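Local coordinates for protein aldo-keto reductase family 1 member C1 (Caenorhabditis elegans, PDB 1QWK) that belongs to the aldo-keto reductase family and probably reduces aldehyde or ketone substrates with NADPH, as aldose reductase does, at residues T241-A246 against V276-L281. Sequence-based numbering, arbitrary orientation.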
ATOM      1  N   THR A 241     -13.031  16.916 -16.422  1.00 26.16           N
ATOM      2  CA  THR A 241     -13.471  15.527 -16.537  1.00 25.29           C
ATOM      3  C   THR A 241     -14.728  15.225 -15.732  1.00 25.72           C
ATOM      4  O   THR A 241     -15.279  14.126 -15.818  1.00 25.31           O
ATOM      5  CB  THR A 241     -12.370  14.574 -16.053  1.00 25.82           C
ATOM      6  OG1 THR A 241     -12.051  14.879 -14.690  1.00 23.12           O
ATOM      7  CG2 THR A 241     -11.124  14.727 -16.908  1.00 25.80           C
ATOM      8  N   HIS A 242     -15.173  16.203 -14.950  1.00 25.67           N
ATOM      9  CA  HIS A 242     -16.355  16.040 -14.113  1.00 25.71           C
ATOM     10  C   HIS A 242     -16.108  14.941 -13.077  1.00 25.66           C
ATOM     11  O   HIS A 242     -17.021  14.202 -12.694  1.00 25.73           O
ATOM     12  CB  HIS A 242     -17.578  15.704 -14.974  1.00 28.34           C
ATOM     13  CG  HIS A 242     -17.819  16.681 -16.086  1.00 30.44           C
ATOM     14  ND1 HIS A 242     -17.976  18.032 -15.867  1.00 31.97           N
ATOM     15  CD2 HIS A 242     -17.916  16.503 -17.425  1.00 31.74           C
ATOM     16  CE1 HIS A 242     -18.158  18.646 -17.023  1.00 31.27           C
ATOM     17  NE2 HIS A 242     -18.125  17.740 -17.984  1.00 32.69           N
ATOM     18  N   LYS A 243     -14.857  14.833 -12.640  1.00 23.93           N
ATOM     19  CA  LYS A 243     -14.460  13.857 -11.626  1.00 23.47           C
ATOM     20  C   LYS A 243     -14.007  14.659 -10.406  1.00 23.72           C
ATOM     21  O   LYS A 243     -13.811  15.872 -10.499  1.00 25.06           O
ATOM     22  CB  LYS A 243     -13.303  12.983 -12.136  1.00 23.28           C
ATOM     23  CG  LYS A 243     -13.617  12.196 -13.409  1.00 24.12           C
ATOM     24  CD  LYS A 243     -14.749  11.189 -13.204  1.00 26.53           C
ATOM     25  CE  LYS A 243     -14.338  10.060 -12.273  1.00 28.31           C
ATOM     26  NZ  LYS A 243     -15.456   9.094 -12.065  1.00 29.09           N
ATOM     27  N   THR A 244     -13.849  14.001  -9.262  1.00 21.69           N
ATOM     28  CA  THR A 244     -13.408  14.716  -8.069  1.00 20.90           C
ATOM     29  C   THR A 244     -11.888  14.752  -8.032  1.00 20.18           C
ATOM     30  O   THR A 244     -11.222  13.940  -8.682  1.00 18.17           O
ATOM     31  CB  THR A 244     -13.894  14.039  -6.770  1.00 22.38           C
ATOM     32  OG1 THR A 244     -13.190  12.806  -6.590  1.00 20.97           O
ATOM     33  CG2 THR A 244     -15.392  13.756  -6.838  1.00 22.32           C
ATOM     34  N   PRO A 245     -11.315  15.710  -7.288  1.00 19.71           N
ATOM     35  CA  PRO A 245      -9.858  15.830  -7.176  1.00 19.99           C
ATOM     36  C   PRO A 245      -9.220  14.518  -6.723  1.00 19.96           C
ATOM     37  O   PRO A 245      -8.164  14.127  -7.220  1.00 18.89           O
ATOM     38  CB  PRO A 245      -9.691  16.940  -6.148  1.00 19.76           C
ATOM     39  CG  PRO A 245     -10.841  17.853  -6.495  1.00 21.00           C
ATOM     40  CD  PRO A 245     -11.985  16.879  -6.684  1.00 21.38           C
ATOM     41  N   ALA A 246      -9.866  13.846  -5.773  1.00 18.73           N
ATOM     42  CA  ALA A 246      -9.354  12.575  -5.276  1.00 19.20           C
ATOM     43  C   ALA A 246      -9.316  11.529  -6.390  1.00 19.97           C
ATOM     44  O   ALA A 246      -8.331  10.804  -6.539  1.00 19.64           O
ATOM     45  CB  ALA A 246     -10.216  12.072  -4.116  1.00 19.57           C
ATOM     46  N   VAL A 276     -13.030   5.242 -10.577  1.00 21.38           N
ATOM     47  CA  VAL A 276     -11.934   5.811 -11.342  1.00 21.92           C
ATOM     48  C   VAL A 276     -11.656   5.022 -12.612  1.00 22.61           C
ATOM     49  O   VAL A 276     -10.575   5.130 -13.192  1.00 22.90           O
ATOM     50  CB  VAL A 276     -10.651   5.864 -10.487  1.00 22.01           C
ATOM     51  CG1 VAL A 276     -10.873   6.762  -9.270  1.00 22.89           C
ATOM     52  CG2 VAL A 276     -10.274   4.464 -10.036  1.00 21.36           C
ATOM     53  N   PHE A 277     -12.637   4.239 -13.054  1.00 21.27           N
ATOM     54  CA  PHE A 277     -12.461   3.423 -14.251  1.00 21.42           C
ATOM     55  C   PHE A 277     -13.277   3.875 -15.459  1.00 23.30           C
ATOM     56  O   PHE A 277     -13.368   3.155 -16.454  1.00 24.59           O
ATOM     57  CB  PHE A 277     -12.776   1.963 -13.917  1.00 21.02           C
ATOM     58  CG  PHE A 277     -11.851   1.368 -12.890  1.00 20.65           C
ATOM     59  CD1 PHE A 277     -10.516   1.115 -13.204  1.00 20.95           C
ATOM     60  CD2 PHE A 277     -12.303   1.085 -11.604  1.00 21.73           C
ATOM     61  CE1 PHE A 277      -9.644   0.590 -12.254  1.00 19.99           C
ATOM     62  CE2 PHE A 277     -11.439   0.560 -10.642  1.00 21.87           C
ATOM     63  CZ  PHE A 277     -10.105   0.311 -10.970  1.00 20.48           C
ATOM     64  N   ASP A 278     -13.842   5.076 -15.383  1.00 23.96           N
ATOM     65  CA  ASP A 278     -14.642   5.604 -16.480  1.00 25.31           C
ATOM     66  C   ASP A 278     -13.894   6.672 -17.273  1.00 25.02           C
ATOM     67  O   ASP A 278     -14.484   7.381 -18.087  1.00 24.76           O
ATOM     68  CB  ASP A 278     -15.952   6.174 -15.939  1.00 26.96           C
ATOM     69  CG  ASP A 278     -15.731   7.331 -14.993  1.00 30.61           C
ATOM     70  OD1 ASP A 278     -14.621   7.431 -14.429  1.00 31.35           O
ATOM     71  OD2 ASP A 278     -16.670   8.132 -14.805  1.00 35.63           O
ATOM     72  N   PHE A 279     -12.591   6.783 -17.029  1.00 23.87           N
ATOM     73  CA  PHE A 279     -11.749   7.749 -17.731  1.00 22.05           C
ATOM     74  C   PHE A 279     -10.285   7.358 -17.566  1.00 22.31           C
ATOM     75  O   PHE A 279      -9.973   6.436 -16.817  1.00 21.13           O
ATOM     76  CB  PHE A 279     -11.982   9.173 -17.193  1.00 23.59           C
ATOM     77  CG  PHE A 279     -11.340   9.450 -15.850  1.00 23.87           C
ATOM     78  CD1 PHE A 279     -10.453  10.515 -15.701  1.00 24.18           C
ATOM     79  CD2 PHE A 279     -11.669   8.695 -14.729  1.00 23.45           C
ATOM     80  CE1 PHE A 279      -9.896  10.822 -14.452  1.00 25.48           C
ATOM     81  CE2 PHE A 279     -11.119   8.992 -13.475  1.00 24.80           C
ATOM     82  CZ  PHE A 279     -10.236  10.063 -13.339  1.00 23.18           C
ATOM     83  N   SER A 280      -9.399   8.046 -18.282  1.00 20.68           N
ATOM     84  CA  SER A 280      -7.969   7.780 -18.198  1.00 20.79           C
ATOM     85  C   SER A 280      -7.190   9.050 -18.519  1.00 21.26           C
ATOM     86  O   SER A 280      -7.706   9.968 -19.170  1.00 20.96           O
ATOM     87  CB  SER A 280      -7.557   6.670 -19.171  1.00 21.78           C
ATOM     88  OG  SER A 280      -7.686   7.100 -20.515  1.00 22.37           O
ATOM     89  N   LEU A 281      -5.946   9.095 -18.057  1.00 21.85           N
ATOM     90  CA  LEU A 281      -5.085  10.248 -18.280  1.00 22.23           C
ATOM     91  C   LEU A 281      -4.003   9.970 -19.318  1.00 21.71           C
ATOM     92  O   LEU A 281      -3.341   8.935 -19.284  1.00 21.52           O
ATOM     93  CB  LEU A 281      -4.439  10.672 -16.958  1.00 23.58           C
ATOM     94  CG  LEU A 281      -5.415  11.053 -15.841  1.00 25.93           C
ATOM     95  CD1 LEU A 281      -4.633  11.517 -14.615  1.00 26.36           C
ATOM     96  CD2 LEU A 281      -6.353  12.149 -16.326  1.00 28.37           C
TER
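Lys243 reaches across to Asp278 and Phe279 and carries most of this surface contact, its aliphatic part serving the ring and its ammonium the carboxylate. Lys243 CG sits almost squarely over one face of the Phe279 ring, 3.9 Å from the centroid and 7° off the normal, a CH-pi contact. Further out the chain passes over one side of the ring, where Lys243 CE comes 3.6 Å from Phe279 CE2. Beyond it, Lys243 NZ forms a salt bridge with Asp278 OD1 at 3.0 Å, approaching on the syn side but 22° out of the carboxylate plane. A second, weak hydrogen bond runs from Lys243 NZ to Asp278 OD2 at 3.1 Å, so the ammonium straddles both oxygens. Bends at chi2 and chi3 (-68° at the latter) curl the lysine chain along the ring and on to the carboxylate. Thr241 adds a looser methyl contact, its CG2 4.4 Å from CD1 of Phe279, approaching the ring obliquely.

NZ also donates to the carbonyl of Glu275, tying the lysine to the backbone just before 276-281. The Phe279 side chain also touches Arg251 of helix 245-255, whose NH1 hydrogen-bonds to the carbonyl oxygen of Val276. Just before Lys243 in the chain, helix 232-241 ends in a Schellman motif with His242 at positive phi, and Thr244 then N-caps helix 245-255. The contact thus joins this helix-to-helix turn to the loop between helices 267-274 and 283-289, on the outer surface of the aldo-keto reductase (beta/alpha)8 TIM barrel and away from the predicted catalytic residues.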